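Local coordinates for tetratricopeptide TPR_2 repeat protein (Thermobaculum terrenum, PDB 5DJS) that joins helical tetratricopeptide repeats to a GT-B glycosyltransferase-like region of family 41, which holds uridine-5'-diphosphate in the crystal, at residues A[39-51]-A[65-79]. The protein carries 1 engineered substitution. Numbering follows the deposited sequence.
Sequences APDNSEALHLLGL and LLRRAVALDPGEASY
L65 packs its CD1 against CB of L49 and its CD2 against CD1 of L46 within the antiparallel helix pair of a tetratricopeptide repeat, where helices 43-56 and 59-72 pack together and helix 77-89 closes over them. The segment axes of helices 43-51 and 65-72 run 153° apart in direction and approach to 7.9 Å. Near one end G50, without a side chain, takes L66 against its backbone: CG of L66 lies 3.7 Å from CA of G50, and CD2 of L66 lies 3.6 Å from O of H47. A69, small and buried, lies against the turn from S43 to H47, its CA 4.7 Å from CA of S43, the closest such pair. L46 is a knob in the hole made by L65, R68, A69 and L72, its CD2 3.7 Å from CD1 of L72, which crosses it at about a right angle; L36 of helix 25-38 also touches L46. Beyond the turn at D73, E76 caps the next helix, OE2 taking both N and OG of S78 from opposite faces of its carboxylate plane. With CG anti to the backbone N (chi1 168°), H47 lays its imidazole in an offset stack on Y79, planes at 30°, and S43 OG, at the edge of the Y79 ring, shares a 3.1 Å hydrogen bond with Y79 OH.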
ATOM      1  N   ALA A  39     -16.712  31.778 -10.216  1.00 62.08           N
ATOM      2  CA  ALA A  39     -15.872  31.642 -11.411  1.00 61.65           C
ATOM      3  C   ALA A  39     -15.703  30.162 -11.790  1.00 61.23           C
ATOM      4  O   ALA A  39     -14.763  29.507 -11.321  1.00 62.42           O
ATOM      5  CB  ALA A  39     -14.517  32.290 -11.162  1.00 60.42           C
ATOM      6  N   PRO A  40     -16.607  29.628 -12.644  1.00 57.48           N
ATOM      7  CA  PRO A  40     -16.616  28.179 -12.932  1.00 58.28           C
ATOM      8  C   PRO A  40     -15.461  27.661 -13.812  1.00 55.46           C
ATOM      9  O   PRO A  40     -15.301  26.449 -13.933  1.00 54.29           O
ATOM     10  CB  PRO A  40     -17.977  27.960 -13.618  1.00 58.16           C
ATOM     11  CG  PRO A  40     -18.310  29.269 -14.237  1.00 58.86           C
ATOM     12  CD  PRO A  40     -17.621  30.350 -13.438  1.00 58.67           C
ATOM     13  N   ASP A  41     -14.681  28.563 -14.412  1.00 53.86           N
ATOM     14  CA  ASP A  41     -13.455  28.201 -15.136  1.00 52.01           C
ATOM     15  C   ASP A  41     -12.187  28.295 -14.264  1.00 48.72           C
ATOM     16  O   ASP A  41     -11.075  28.261 -14.795  1.00 46.31           O
ATOM     17  CB  ASP A  41     -13.303  29.072 -16.400  1.00 54.64           C
ATOM     18  CG  ASP A  41     -14.228  28.635 -17.548  1.00 59.08           C
ATOM     19  OD1 ASP A  41     -14.852  27.547 -17.483  1.00 56.15           O
ATOM     20  OD2 ASP A  41     -14.323  29.399 -18.537  1.00 63.71           O
ATOM     21  N   ASN A  42     -12.340  28.372 -12.939  1.00 45.70           N
ATOM     22  CA  ASN A  42     -11.193  28.418 -12.041  1.00 46.45           C
ATOM     23  C   ASN A  42     -10.497  27.043 -11.929  1.00 46.26           C
ATOM     24  O   ASN A  42     -10.904  26.180 -11.140  1.00 44.34           O
ATOM     25  CB  ASN A  42     -11.617  28.939 -10.666  1.00 49.25           C
ATOM     26  CG  ASN A  42     -10.471  29.568  -9.903  1.00 50.04           C
ATOM     27  OD1 ASN A  42     -10.372  30.790  -9.828  1.00 57.66           O
ATOM     28  ND2 ASN A  42      -9.603  28.750  -9.343  1.00 49.26           N
ATOM     29  N   SER A  43      -9.439  26.861 -12.718  1.00 46.25           N
ATOM     30  CA  SER A  43      -8.741  25.579 -12.811  1.00 47.97           C
ATOM     31  C   SER A  43      -8.084  25.122 -11.505  1.00 50.53           C
ATOM     32  O   SER A  43      -7.909  23.927 -11.291  1.00 57.88           O
ATOM     33  CB  SER A  43      -7.694  25.602 -13.929  1.00 47.35           C
ATOM     34  OG  SER A  43      -6.545  26.327 -13.559  1.00 48.45           O
ATOM     35  N   GLU A  44      -7.721  26.062 -10.639  1.00 51.40           N
ATOM     36  CA  GLU A  44      -7.129  25.718  -9.343  1.00 54.20           C
ATOM     37  C   GLU A  44      -8.129  25.000  -8.412  1.00 52.69           C
ATOM     38  O   GLU A  44      -7.742  24.139  -7.612  1.00 55.35           O
ATOM     39  CB  GLU A  44      -6.587  26.981  -8.660  1.00 55.85           C
ATOM     40  CG  GLU A  44      -5.549  26.715  -7.576  1.00 59.53           C
ATOM     41  CD  GLU A  44      -5.059  27.981  -6.891  1.00 61.55           C
ATOM     42  OE1 GLU A  44      -5.103  29.073  -7.513  1.00 62.71           O
ATOM     43  OE2 GLU A  44      -4.619  27.875  -5.727  1.00 59.50           O
ATOM     44  N   ALA A  45      -9.403  25.346  -8.549  1.00 49.30           N
ATOM     45  CA  ALA A  45     -10.460  24.881  -7.667  1.00 50.74           C
ATOM     46  C   ALA A  45     -11.055  23.584  -8.214  1.00 49.17           C
ATOM     47  O   ALA A  45     -11.387  22.674  -7.449  1.00 48.23           O
ATOM     48  CB  ALA A  45     -11.535  25.949  -7.543  1.00 51.34           C
ATOM     49  N   LEU A  46     -11.221  23.531  -9.537  1.00 48.37           N
ATOM     50  CA  LEU A  46     -11.468  22.281 -10.262  1.00 47.49           C
ATOM     51  C   LEU A  46     -10.441  21.223  -9.876  1.00 47.37           C
ATOM     52  O   LEU A  46     -10.807  20.116  -9.493  1.00 47.43           O
ATOM     53  CB  LEU A  46     -11.408  22.508 -11.782  1.00 46.30           C
ATOM     54  CG  LEU A  46     -12.681  22.737 -12.620  1.00 46.95           C
ATOM     55  CD1 LEU A  46     -13.983  22.803 -11.834  1.00 45.94           C
ATOM     56  CD2 LEU A  46     -12.524  23.976 -13.484  1.00 46.47           C
ATOM     57  N   HIS A  47      -9.165  21.588  -9.976  1.00 46.49           N
ATOM     58  CA  HIS A  47      -8.054  20.712  -9.581  1.00 47.87           C
ATOM     59  C   HIS A  47      -8.117  20.199  -8.130  1.00 47.29           C
ATOM     60  O   HIS A  47      -7.914  19.009  -7.888  1.00 49.07           O
ATOM     61  CB  HIS A  47      -6.720  21.429  -9.785  1.00 46.88           C
ATOM     62  CG  HIS A  47      -5.562  20.727  -9.149  1.00 46.56           C
ATOM     63  ND1 HIS A  47      -5.080  19.526  -9.619  1.00 46.40           N
ATOM     64  CD2 HIS A  47      -4.794  21.053  -8.080  1.00 46.01           C
ATOM     65  CE1 HIS A  47      -4.060  19.145  -8.871  1.00 46.41           C
ATOM     66  NE2 HIS A  47      -3.871  20.049  -7.927  1.00 45.68           N
ATOM     67  N   LEU A  48      -8.380  21.094  -7.181  1.00 46.79           N
ATOM     68  CA  LEU A  48      -8.413  20.731  -5.763  1.00 49.47           C
ATOM     69  C   LEU A  48      -9.597  19.815  -5.420  1.00 47.73           C
ATOM     70  O   LEU A  48      -9.427  18.828  -4.689  1.00 44.21           O
ATOM     71  CB  LEU A  48      -8.428  21.987  -4.881  1.00 51.44           C
ATOM     72  CG  LEU A  48      -8.351  21.812  -3.355  1.00 51.17           C
ATOM     73  CD1 LEU A  48      -7.253  20.844  -2.928  1.00 50.21           C
ATOM     74  CD2 LEU A  48      -8.147  23.166  -2.692  1.00 51.59           C
ATOM     75  N   LEU A  49     -10.780  20.150  -5.946  1.00 45.62           N
ATOM     76  CA  LEU A  49     -11.933  19.232  -5.926  1.00 45.82           C
ATOM     77  C   LEU A  49     -11.619  17.883  -6.576  1.00 46.14           C
ATOM     78  O   LEU A  49     -12.106  16.850  -6.128  1.00 50.87           O
ATOM     79  CB  LEU A  49     -13.142  19.830  -6.634  1.00 46.63           C
ATOM     80  CG  LEU A  49     -14.173  20.608  -5.838  1.00 47.81           C
ATOM     81  CD1 LEU A  49     -15.176  21.231  -6.790  1.00 50.14           C
ATOM     82  CD2 LEU A  49     -14.910  19.721  -4.854  1.00 49.96           C
ATOM     83  N   GLY A  50     -10.836  17.914  -7.647  1.00 45.26           N
ATOM     84  CA  GLY A  50     -10.236  16.723  -8.229  1.00 44.88           C
ATOM     85  C   GLY A  50      -9.500  15.850  -7.231  1.00 47.13           C
ATOM     86  O   GLY A  50      -9.846  14.677  -7.103  1.00 46.92           O
ATOM     87  N   LEU A  51      -8.501  16.411  -6.530  1.00 49.25           N
ATOM     88  CA  LEU A  51      -7.719  15.662  -5.514  1.00 51.62           C
ATOM     89  C   LEU A  51      -8.616  15.027  -4.474  1.00 51.06           C
ATOM     90  O   LEU A  51      -8.503  13.838  -4.196  1.00 51.23           O
ATOM     91  CB  LEU A  51      -6.774  16.554  -4.703  1.00 54.57           C
ATOM     92  CG  LEU A  51      -5.763  17.487  -5.318  1.00 57.61           C
ATOM     93  CD1 LEU A  51      -4.835  18.012  -4.227  1.00 59.58           C
ATOM     94  CD2 LEU A  51      -4.982  16.743  -6.358  1.00 59.53           C
ATOM     95  N   LEU A  65     -13.387  16.391 -13.315  1.00 41.71           N
ATOM     96  CA  LEU A  65     -12.864  17.654 -12.754  1.00 42.08           C
ATOM     97  C   LEU A  65     -11.383  17.923 -13.119  1.00 43.41           C
ATOM     98  O   LEU A  65     -11.015  19.041 -13.513  1.00 39.58           O
ATOM     99  CB  LEU A  65     -13.027  17.680 -11.238  1.00 42.18           C
ATOM    100  CG  LEU A  65     -14.462  17.827 -10.734  1.00 43.52           C
ATOM    101  CD1 LEU A  65     -14.478  17.607  -9.239  1.00 43.42           C
ATOM    102  CD2 LEU A  65     -15.060  19.187 -11.060  1.00 43.49           C
ATOM    103  N   LEU A  66     -10.553  16.888 -13.007  1.00 43.74           N
ATOM    104  CA  LEU A  66      -9.123  16.998 -13.313  1.00 43.72           C
ATOM    105  C   LEU A  66      -8.847  17.155 -14.798  1.00 45.02           C
ATOM    106  O   LEU A  66      -7.948  17.911 -15.157  1.00 48.48           O
ATOM    107  CB  LEU A  66      -8.340  15.801 -12.756  1.00 42.80           C
ATOM    108  CG  LEU A  66      -8.317  15.757 -11.226  1.00 41.55           C
ATOM    109  CD1 LEU A  66      -8.006  14.360 -10.719  1.00 40.71           C
ATOM    110  CD2 LEU A  66      -7.336  16.786 -10.674  1.00 42.44           C
ATOM    111  N   ARG A  67      -9.594  16.447 -15.652  1.00 46.04           N
ATOM    112  CA  ARG A  67      -9.501  16.633 -17.118  1.00 46.90           C
ATOM    113  C   ARG A  67      -9.901  18.039 -17.577  1.00 51.79           C
ATOM    114  O   ARG A  67      -9.345  18.556 -18.548  1.00 52.72           O
ATOM    115  CB  ARG A  67     -10.372  15.628 -17.868  1.00 46.61           C
ATOM    116  CG  ARG A  67      -9.790  14.231 -17.946  1.00 48.77           C
ATOM    117  CD  ARG A  67     -10.312  13.474 -19.153  1.00 47.90           C
ATOM    118  NE  ARG A  67      -9.742  12.129 -19.215  1.00 49.66           N
ATOM    119  CZ  ARG A  67     -10.286  11.024 -18.693  1.00 50.99           C
ATOM    120  NH1 ARG A  67     -11.459  11.051 -18.039  1.00 49.23           N
ATOM    121  NH2 ARG A  67      -9.641   9.864 -18.832  1.00 50.82           N
ATOM    122  N   ARG A  68     -10.875  18.641 -16.897  1.00 55.86           N
ATOM    123  CA  ARG A  68     -11.315  19.997 -17.228  1.00 61.02           C
ATOM    124  C   ARG A  68     -10.256  21.016 -16.789  1.00 57.07           C
ATOM    125  O   ARG A  68     -10.004  21.992 -17.492  1.00 56.06           O
ATOM    126  CB  ARG A  68     -12.669  20.303 -16.575  1.00 67.41           C
ATOM    127  CG  ARG A  68     -13.510  21.346 -17.305  1.00 75.66           C
ATOM    128  CD  ARG A  68     -14.493  22.008 -16.342  1.00 88.41           C
ATOM    129  NE  ARG A  68     -15.848  22.177 -16.872  1.00 98.42           N
ATOM    130  CZ  ARG A  68     -16.879  22.681 -16.184  1.00105.37           C
ATOM    131  NH1 ARG A  68     -16.733  23.088 -14.918  1.00105.43           N
ATOM    132  NH2 ARG A  68     -18.074  22.782 -16.767  1.00108.38           N
ATOM    133  N   ALA A  69      -9.646  20.777 -15.628  1.00 51.98           N
ATOM    134  CA  ALA A  69      -8.507  21.562 -15.170  1.00 48.03           C
ATOM    135  C   ALA A  69      -7.330  21.489 -16.156  1.00 45.97           C
ATOM    136  O   ALA A  69      -6.726  22.508 -16.493  1.00 45.00           O
ATOM    137  CB  ALA A  69      -8.080  21.099 -13.784  1.00 48.68           C
ATOM    138  N   VAL A  70      -7.017  20.282 -16.623  1.00 43.00           N
ATOM    139  CA  VAL A  70      -6.019  20.093 -17.688  1.00 41.36           C
ATOM    140  C   VAL A  70      -6.377  20.895 -18.975  1.00 43.62           C
ATOM    141  O   VAL A  70      -5.514  21.522 -19.588  1.00 44.42           O
ATOM    142  CB  VAL A  70      -5.807  18.584 -18.008  1.00 37.35           C
ATOM    143  CG1 VAL A  70      -4.988  18.380 -19.269  1.00 36.19           C
ATOM    144  CG2 VAL A  70      -5.102  17.883 -16.858  1.00 38.54           C
ATOM    145  N   ALA A  71      -7.641  20.875 -19.388  1.00 44.34           N
ATOM    146  CA  ALA A  71      -8.066  21.597 -20.599  1.00 42.61           C
ATOM    147  C   ALA A  71      -7.907  23.116 -20.451  1.00 42.92           C
ATOM    148  O   ALA A  71      -7.513  23.799 -21.405  1.00 42.06           O
ATOM    149  CB  ALA A  71      -9.505  21.251 -20.957  1.00 41.68           C
ATOM    150  N   LEU A  72      -8.214  23.631 -19.258  1.00 41.01           N
ATOM    151  CA  LEU A  72      -8.130  25.070 -18.982  1.00 38.61           C
ATOM    152  C   LEU A  72      -6.706  25.559 -18.759  1.00 37.71           C
ATOM    153  O   LEU A  72      -6.438  26.734 -18.945  1.00 39.51           O
ATOM    154  CB  LEU A  72      -9.006  25.451 -17.782  1.00 37.29           C
ATOM    155  CG  LEU A  72     -10.510  25.291 -18.036  1.00 37.53           C
ATOM    156  CD1 LEU A  72     -11.277  25.226 -16.715  1.00 37.74           C
ATOM    157  CD2 LEU A  72     -11.049  26.409 -18.927  1.00 36.53           C
ATOM    158  N   ASP A  73      -5.811  24.669 -18.335  1.00 37.84           N
ATOM    159  CA  ASP A  73      -4.417  25.018 -18.092  1.00 36.17           C
ATOM    160  C   ASP A  73      -3.545  23.771 -18.313  1.00 35.69           C
ATOM    161  O   ASP A  73      -3.120  23.143 -17.364  1.00 35.10           O
ATOM    162  CB  ASP A  73      -4.263  25.600 -16.678  1.00 36.10           C
ATOM    163  CG  ASP A  73      -2.843  26.101 -16.388  1.00 37.35           C
ATOM    164  OD1 ASP A  73      -2.012  26.201 -17.312  1.00 38.26           O
ATOM    165  OD2 ASP A  73      -2.545  26.398 -15.220  1.00 39.13           O
ATOM    166  N   PRO A  74      -3.295  23.403 -19.584  1.00 38.05           N
ATOM    167  CA  PRO A  74      -2.562  22.165 -19.919  1.00 40.02           C
ATOM    168  C   PRO A  74      -1.064  22.186 -19.705  1.00 40.91           C
ATOM    169  O   PRO A  74      -0.429  21.140 -19.840  1.00 41.39           O
ATOM    170  CB  PRO A  74      -2.838  21.991 -21.413  1.00 39.63           C
ATOM    171  CG  PRO A  74      -3.081  23.372 -21.896  1.00 38.85           C
ATOM    172  CD  PRO A  74      -3.850  24.033 -20.794  1.00 37.76           C
ATOM    173  N   GLY A  75      -0.501  23.352 -19.416  1.00 42.75           N
ATOM    174  CA  GLY A  75       0.918  23.463 -19.077  1.00 43.59           C
ATOM    175  C   GLY A  75       1.240  23.133 -17.634  1.00 43.43           C
ATOM    176  O   GLY A  75       2.414  22.929 -17.302  1.00 46.22           O
ATOM    177  N   GLU A  76       0.214  23.080 -16.778  1.00 43.46           N
ATOM    178  CA  GLU A  76       0.396  22.892 -15.333  1.00 42.82           C
ATOM    179  C   GLU A  76       0.584  21.412 -15.057  1.00 41.14           C
ATOM    180  O   GLU A  76      -0.348  20.647 -15.200  1.00 44.06           O
ATOM    181  CB  GLU A  76      -0.801  23.487 -14.562  1.00 43.43           C
ATOM    182  CG  GLU A  76      -0.833  23.241 -13.053  1.00 47.66           C
ATOM    183  CD  GLU A  76       0.462  23.593 -12.355  1.00 47.48           C
ATOM    184  OE1 GLU A  76       0.874  24.763 -12.441  1.00 49.31           O
ATOM    185  OE2 GLU A  76       1.063  22.698 -11.724  1.00 48.67           O
ATOM    186  N   ALA A  77       1.804  21.028 -14.681  1.00 40.52           N
ATOM    187  CA  ALA A  77       2.185  19.629 -14.451  1.00 40.33           C
ATOM    188  C   ALA A  77       1.408  18.924 -13.338  1.00 41.73           C
ATOM    189  O   ALA A  77       1.151  17.719 -13.446  1.00 48.87           O
ATOM    190  CB  ALA A  77       3.675  19.532 -14.147  1.00 38.79           C
ATOM    191  N   SER A  78       1.060  19.641 -12.269  1.00 38.82           N
ATOM    192  CA  SER A  78       0.383  19.011 -11.126  1.00 38.21           C
ATOM    193  C   SER A  78      -1.017  18.500 -11.475  1.00 38.87           C
ATOM    194  O   SER A  78      -1.478  17.529 -10.891  1.00 40.13           O
ATOM    195  CB  SER A  78       0.325  19.948  -9.908  1.00 36.54           C
ATOM    196  OG  SER A  78      -0.535  21.054 -10.126  1.00 34.32           O
ATOM    197  N   TYR A  79      -1.676  19.144 -12.434  1.00 40.13           N
ATOM    198  CA  TYR A  79      -3.000  18.718 -12.888  1.00 40.66           C
ATOM    199  C   TYR A  79      -2.905  17.389 -13.635  1.00 41.70           C
ATOM    200  O   TYR A  79      -3.782  16.529 -13.485  1.00 42.69           O
ATOM    201  CB  TYR A  79      -3.651  19.772 -13.797  1.00 41.24           C
ATOM    202  CG  TYR A  79      -3.888  21.157 -13.185  1.00 41.09           C
ATOM    203  CD1 TYR A  79      -3.632  21.430 -11.835  1.00 40.85           C
ATOM    204  CD2 TYR A  79      -4.402  22.191 -13.964  1.00 41.01           C
ATOM    205  CE1 TYR A  79      -3.856  22.687 -11.299  1.00 40.86           C
ATOM    206  CE2 TYR A  79      -4.628  23.451 -13.427  1.00 42.55           C
ATOM    207  CZ  TYR A  79      -4.355  23.690 -12.092  1.00 42.36           C
ATOM    208  OH  TYR A  79      -4.578  24.934 -11.542  1.00 43.65           O
TER